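Local coordinates for protein telomere length regulator taz1 (Schizosaccharomyces pombe, PDB 4ZMI) that binds double-stranded telomeric DNA and regulates telomere length and function in fission yeast, the piece here being its helical domain, at residues Q102-T105 and G106-L110; N115-L118 and T119-S122; I222-L225 and L226-N230. All blocks are in the same frame, centred on the assembly; numbering follows the deposited sequence.

Interaction 1. Residues Q102-T105 and G106-L110; sequences QFFT and GLIDL
Phe-104, on helix 95-107 of the all-helical TRF-family domain, meets Ile-108 one turn further along the chain, and theirs is the tight side of this contact. The CG2 methyl of Ile-108 sits over one face of the Phe-104 ring, displaced toward its rim, a CH-pi contact with CG2 3.9 Å from the ring centroid. Ile-108 CG2 comes to 3.5 Å from Phe-104 CE1. The longer branch of the isoleucine joins it, Ile-108 CD1 lying 3.7 Å from Phe-104 CE2. A chi1 of 70° makes this possible: it tucks CG1 of Ile-108 between its own backbone N and carbonyl carbon, leaving both branches against the same ring. Phe-61 meets that ring edge-to-face, and Leu-58 and Asn-62 of helix 52-68 press on it too.

The pairing of Phe-103 with Leu-107 is looser. CG of Leu-107 stands at the edge of the Phe-103 ring, near its plane, 4.1 Å from CE2 of Phe-103, and Val-26 of helix 5-35 touches both side chains. Even this side is buried rather than open to solvent. Between the two pairs the backbone carries ordinary helical bonds, Leu-107 N to Phe-103 O and Ile-108 N to Phe-104 O. A polar grip completes the turn: Gln-102 O accepts from Gly-106 N at 2.7 Å and also from Thr-105 OG1 at 2.6 Å, the hydroxyl lying 24° out of the carbonyl plane.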
# COMPACT_ATOMS: atom_id res chain seq x y z
N GLN A 102 -1.83 7.50 3.89
CA GLN A 102 -1.53 6.27 3.17
C GLN A 102 -0.01 5.98 3.19
O GLN A 102 0.40 4.83 3.37
CB GLN A 102 -2.07 6.38 1.75
CG GLN A 102 -1.80 5.19 0.87
CD GLN A 102 -2.13 5.48 -0.58
OE1 GLN A 102 -1.45 6.27 -1.23
NE2 GLN A 102 -3.19 4.85 -1.09
N PHE A 103 0.80 7.02 3.01
CA PHE A 103 2.27 6.94 3.08
C PHE A 103 2.67 6.25 4.37
O PHE A 103 3.40 5.25 4.36
CB PHE A 103 2.87 8.34 3.07
CG PHE A 103 4.27 8.41 2.52
CD1 PHE A 103 4.53 9.12 1.36
CD2 PHE A 103 5.32 7.77 3.16
CE1 PHE A 103 5.81 9.19 0.84
CE2 PHE A 103 6.60 7.83 2.65
CZ PHE A 103 6.84 8.55 1.48
N PHE A 104 2.17 6.78 5.48
CA PHE A 104 2.44 6.20 6.79
C PHE A 104 2.06 4.73 6.83
O PHE A 104 2.83 3.91 7.32
CB PHE A 104 1.70 6.95 7.91
CG PHE A 104 1.77 6.25 9.24
CD1 PHE A 104 2.89 6.38 10.04
CD2 PHE A 104 0.74 5.44 9.66
CE1 PHE A 104 2.96 5.73 11.25
CE2 PHE A 104 0.82 4.78 10.86
CZ PHE A 104 1.92 4.93 11.66
N THR A 105 0.88 4.40 6.31
CA THR A 105 0.42 3.03 6.36
C THR A 105 1.29 2.14 5.48
O THR A 105 1.52 0.98 5.79
CB THR A 105 -1.08 2.90 6.01
OG1 THR A 105 -1.32 3.41 4.70
CG2 THR A 105 -1.91 3.69 7.02
N GLY A 106 1.79 2.70 4.38
CA GLY A 106 2.76 2.00 3.56
C GLY A 106 4.10 1.76 4.27
O GLY A 106 4.52 0.61 4.39
N LEU A 107 4.73 2.84 4.75
CA LEU A 107 6.07 2.80 5.36
C LEU A 107 6.20 1.78 6.49
O LEU A 107 7.13 1.00 6.50
CB LEU A 107 6.42 4.16 5.95
CG LEU A 107 7.61 5.02 5.52
CD1 LEU A 107 7.99 5.93 6.71
CD2 LEU A 107 8.79 4.20 5.03
N ILE A 108 5.28 1.80 7.44
CA ILE A 108 5.38 0.91 8.61
C ILE A 108 5.12 -0.55 8.26
O ILE A 108 5.40 -1.44 9.07
CB ILE A 108 4.39 1.30 9.74
CG1 ILE A 108 2.95 1.00 9.35
CG2 ILE A 108 4.52 2.76 10.12
CD1 ILE A 108 1.97 1.32 10.44
N ASP A 109 4.52 -0.78 7.10
CA ASP A 109 4.25 -2.13 6.62
C ASP A 109 5.57 -2.78 6.20
O ASP A 109 5.64 -4.00 6.05
CB ASP A 109 3.25 -2.10 5.45
CG ASP A 109 2.69 -3.48 5.10
OD1 ASP A 109 2.52 -4.31 6.01
OD2 ASP A 109 2.42 -3.73 3.90
N LEU A 110 6.61 -1.96 6.05
CA LEU A 110 7.97 -2.47 5.81
C LEU A 110 8.49 -3.21 7.02
O LEU A 110 9.52 -3.87 6.94
CB LEU A 110 8.91 -1.31 5.51
CG LEU A 110 8.62 -0.60 4.20
CD1 LEU A 110 9.35 0.73 4.15
CD2 LEU A 110 8.98 -1.50 3.01

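Interaction 2. Residues N115-L118 and T119-S122; sequences NKHL and TLRS
Thr-119 and Leu-120 begin the turn that packs back on His-117, the residue just before helix 118-130. The backbone N of Thr-119 makes a weak hydrogen bond to Asp-109 OD2. Leu-120 N is hydrogen-bonded to the same carboxylate oxygen, while CB of Leu-120 rests 4.1 Å from CB of His-117, whose ND1 is hydrogen-bonded to Asp-109 O. Arg-121 does most of the work. Its backbone N closes the first turn on His-117 O at 2.9 Å, and a bend at chi3 (-52°) folds the long side chain back toward the start of the helix. There Arg-121 NH2 donates to Lys-116 O at 3.1 Å, with the oxygen 16° out of the guanidinium plane. A water lying in that plane at the edge accepts from Arg-121 NE at 2.8 Å and donates to Lys-116 O, so two routes lead from one guanidinium to one carbonyl. Leu-118 runs alongside and lays CD2 over a face of the group, 3.5 Å from Arg-121 NH2; NH1 goes to Phe-166 O, and the Phe-166 ring makes a cation-pi contact. A leucine here would probably leave the carbonyls of Lys-116 and Phe-166 without these donors and the bridging water poorly held. Ser-122 N then bonds Leu-118 O at 3.0 Å, and its OG is hydrogen-bonded to Cys-170 O. The whole is a helix N-terminus, with His-117 in the N-cap position.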
# COMPACT_ATOMS: atom_id res chain seq x y z
N ASN A 115 6.90 -10.78 5.65
CA ASN A 115 7.04 -10.41 4.24
C ASN A 115 5.73 -10.49 3.42
O ASN A 115 5.77 -10.54 2.18
CB ASN A 115 8.15 -11.24 3.58
CG ASN A 115 9.49 -11.05 4.26
OD1 ASN A 115 9.83 -9.96 4.69
ND2 ASN A 115 10.25 -12.13 4.38
N LYS A 116 4.59 -10.51 4.09
CA LYS A 116 3.30 -10.47 3.38
C LYS A 116 3.00 -9.08 2.82
O LYS A 116 2.38 -8.94 1.77
CB LYS A 116 2.15 -10.92 4.29
CG LYS A 116 2.10 -12.42 4.51
CD LYS A 116 0.96 -12.75 5.48
CE LYS A 116 0.84 -14.24 5.71
NZ LYS A 116 -0.21 -14.57 6.72
N HIS A 117 3.45 -8.05 3.52
CA HIS A 117 3.22 -6.66 3.15
C HIS A 117 1.82 -6.41 2.58
O HIS A 117 1.67 -5.88 1.48
CB HIS A 117 4.31 -6.20 2.18
CG HIS A 117 5.70 -6.50 2.66
ND1 HIS A 117 6.23 -5.92 3.79
CD2 HIS A 117 6.65 -7.32 2.17
CE1 HIS A 117 7.47 -6.37 3.97
NE2 HIS A 117 7.75 -7.22 3.00
N LEU A 118 0.80 -6.80 3.34
CA LEU A 118 -0.58 -6.61 2.90
C LEU A 118 -0.87 -5.16 2.57
O LEU A 118 -1.58 -4.89 1.63
CB LEU A 118 -1.57 -7.09 3.97
CG LEU A 118 -1.41 -8.55 4.36
CD1 LEU A 118 -2.38 -8.88 5.48
CD2 LEU A 118 -1.64 -9.42 3.15
N THR A 119 -0.31 -4.23 3.34
CA THR A 119 -0.68 -2.81 3.14
C THR A 119 -0.02 -2.24 1.90
O THR A 119 -0.63 -1.47 1.16
CB THR A 119 -0.29 -1.93 4.32
OG1 THR A 119 -0.75 -2.54 5.52
CG2 THR A 119 -0.91 -0.56 4.19
N LEU A 120 1.23 -2.61 1.67
CA LEU A 120 1.91 -2.18 0.45
C LEU A 120 1.20 -2.82 -0.75
O LEU A 120 0.98 -2.18 -1.78
CB LEU A 120 3.38 -2.59 0.50
CG LEU A 120 4.13 -1.73 1.50
CD1 LEU A 120 5.58 -2.20 1.68
CD2 LEU A 120 4.09 -0.30 1.02
N ARG A 121 0.80 -4.09 -0.60
CA ARG A 121 0.05 -4.73 -1.67
C ARG A 121 -1.20 -3.92 -2.00
O ARG A 121 -1.49 -3.66 -3.18
CB ARG A 121 -0.33 -6.15 -1.30
CG ARG A 121 -0.60 -7.00 -2.51
CD ARG A 121 -1.16 -8.34 -2.13
NE ARG A 121 -0.31 -8.97 -1.13
CZ ARG A 121 -0.62 -10.10 -0.52
NH1 ARG A 121 -1.75 -10.71 -0.82
NH2 ARG A 121 0.20 -10.60 0.38
N SER A 122 -1.92 -3.48 -0.96
CA SER A 122 -3.13 -2.69 -1.16
C SER A 122 -2.80 -1.43 -1.92
O SER A 122 -3.49 -1.07 -2.86
CB SER A 122 -3.75 -2.31 0.19
OG SER A 122 -4.22 -3.48 0.81
O HOH W 1 2.24 -7.84 -0.79

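Interaction 3. Residues I222-L225 and L226-N230; sequences IHFL and LEFKN
His-223 turns the edge of its imidazole onto the carboxylate of Glu-227, four residues on, and ND1 of His-223 donates to Glu-227 OE2 at 3.0 Å. The bond is noticeably bent, with an N-H...O angle of 134°. Ring and carboxylate planes stand 84° apart, yet OE2 stays close to the ring plane and is met on its anti side. Glu-227 reaches this place with CG anti to its carbonyl carbon (chi1 -52°) and the chain extended beyond, which brings the carboxylate to the ND1 edge of the ring. Asp-140 brings a second carboxylate near Glu-227 OE2, a concentration of negative charge that would probably raise the histidine's tendency to be protonated.

Ile-222 and Leu-226 lie side by side and point the same way, with Ile-222 CG2 3.8 Å from Leu-226 CD1. Phe-224 and Phe-228 are further apart, CE2 of Phe-224 lying 4.3 Å from CD1 of Phe-228. In the backbone His-223 O takes two donors: Glu-227 N at 3.0 Å and, well above the carbonyl plane, Leu-226 N. Lys-229 N to Leu-225 O is weak.

Around this end of helix 214-229, Phe-224 packs on helix 137-154 and nearly parallel to the Phe-137 ring, Phe-228 rests on Ile-123 and Ala-127 of helix 118-130, Leu-225 touches Phe-103 of helix 95-107, and Lys-229 NZ forms a salt bridge with Glu-23 of helix 5-35.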
# COMPACT_ATOMS: atom_id res chain seq x y z
N ILE A 222 9.78 3.80 -0.55
CA ILE A 222 9.77 5.21 -0.22
C ILE A 222 9.66 6.05 -1.47
O ILE A 222 8.85 6.96 -1.55
CB ILE A 222 11.04 5.62 0.54
CG1 ILE A 222 10.99 5.07 1.97
CG2 ILE A 222 11.19 7.14 0.56
CD1 ILE A 222 12.31 5.09 2.68
N HIS A 223 10.47 5.72 -2.46
CA HIS A 223 10.41 6.44 -3.73
C HIS A 223 8.99 6.40 -4.27
O HIS A 223 8.43 7.45 -4.62
CB HIS A 223 11.37 5.83 -4.75
CG HIS A 223 11.65 6.73 -5.92
ND1 HIS A 223 10.74 6.95 -6.93
CD2 HIS A 223 12.75 7.45 -6.25
CE1 HIS A 223 11.26 7.78 -7.82
NE2 HIS A 223 12.48 8.09 -7.43
N PHE A 224 8.41 5.21 -4.33
CA PHE A 224 7.10 5.02 -4.94
C PHE A 224 5.98 5.75 -4.21
O PHE A 224 5.11 6.34 -4.84
CB PHE A 224 6.75 3.53 -5.05
CG PHE A 224 5.36 3.28 -5.55
CD1 PHE A 224 5.07 3.37 -6.89
CD2 PHE A 224 4.34 2.95 -4.67
CE1 PHE A 224 3.80 3.12 -7.35
CE2 PHE A 224 3.07 2.71 -5.13
CZ PHE A 224 2.80 2.80 -6.47
N LEU A 225 6.01 5.70 -2.88
CA LEU A 225 5.03 6.41 -2.07
C LEU A 225 5.20 7.92 -2.22
O LEU A 225 4.29 8.68 -1.92
CB LEU A 225 5.15 6.02 -0.59
CG LEU A 225 5.04 4.55 -0.16
CD1 LEU A 225 5.06 4.41 1.36
CD2 LEU A 225 3.79 3.90 -0.73
N LEU A 226 6.38 8.35 -2.66
CA LEU A 226 6.63 9.77 -2.86
C LEU A 226 6.07 10.26 -4.19
O LEU A 226 5.42 11.30 -4.23
CB LEU A 226 8.12 10.08 -2.77
CG LEU A 226 8.73 10.19 -1.37
CD1 LEU A 226 10.24 10.28 -1.45
CD2 LEU A 226 8.16 11.38 -0.64
N GLU A 227 6.31 9.51 -5.28
CA GLU A 227 5.69 9.80 -6.57
C GLU A 227 4.18 9.88 -6.43
O GLU A 227 3.54 10.81 -6.92
CB GLU A 227 5.97 8.70 -7.59
CG GLU A 227 7.41 8.30 -7.78
CD GLU A 227 7.55 7.18 -8.79
OE1 GLU A 227 6.82 7.20 -9.80
OE2 GLU A 227 8.37 6.27 -8.55
N PHE A 228 3.61 8.86 -5.78
CA PHE A 228 2.18 8.79 -5.50
C PHE A 228 1.75 10.10 -4.84
O PHE A 228 0.75 10.69 -5.22
CB PHE A 228 1.89 7.58 -4.60
CG PHE A 228 0.46 7.05 -4.65
CD1 PHE A 228 0.19 5.73 -4.32
CD2 PHE A 228 -0.62 7.87 -5.00
CE1 PHE A 228 -1.11 5.23 -4.35
CE2 PHE A 228 -1.93 7.36 -5.02
CZ PHE A 228 -2.16 6.05 -4.69
N LYS A 229 2.56 10.57 -3.88
CA LYS A 229 2.21 11.73 -3.06
C LYS A 229 2.14 13.07 -3.82
O LYS A 229 1.57 14.04 -3.32
CB LYS A 229 3.14 11.85 -1.84
CG LYS A 229 2.53 12.59 -0.65
CD LYS A 229 3.39 12.52 0.61
CE LYS A 229 4.56 13.50 0.57
NZ LYS A 229 5.26 13.57 1.88
N ASN A 230 2.72 13.13 -5.02
CA ASN A 230 2.53 14.32 -5.84
C ASN A 230 1.76 14.04 -7.14
O ASN A 230 1.97 14.69 -8.16
CB ASN A 230 3.84 15.09 -6.07
CG ASN A 230 4.87 14.29 -6.84
OD1 ASN A 230 4.74 13.08 -7.00
ND2 ASN A 230 5.90 14.97 -7.33

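Interactions 1 and 2 are buried near the middle of the domain, while interaction 3 is only partly buried and carries its polar pair at the surface. Asp-109 joins the first two, so the chain leaving helix 95-107 is hydrogen-bonded to the start of helix 118-130, and Thr-105 O packs 3.3 Å from Thr-119 CG2 beside it. Interaction 3 meets interaction 1 through Phe-103 and Gln-102, with Phe-103 CE1 3.5 Å from Leu-226 CD2, but does not touch interaction 2. The chemistry follows the setting: aromatic and aliphatic packing in 102-110, carbonyls and water gathered by an arginine in 115-122, and in 222-230 a mixed helix with apolar and charged sides.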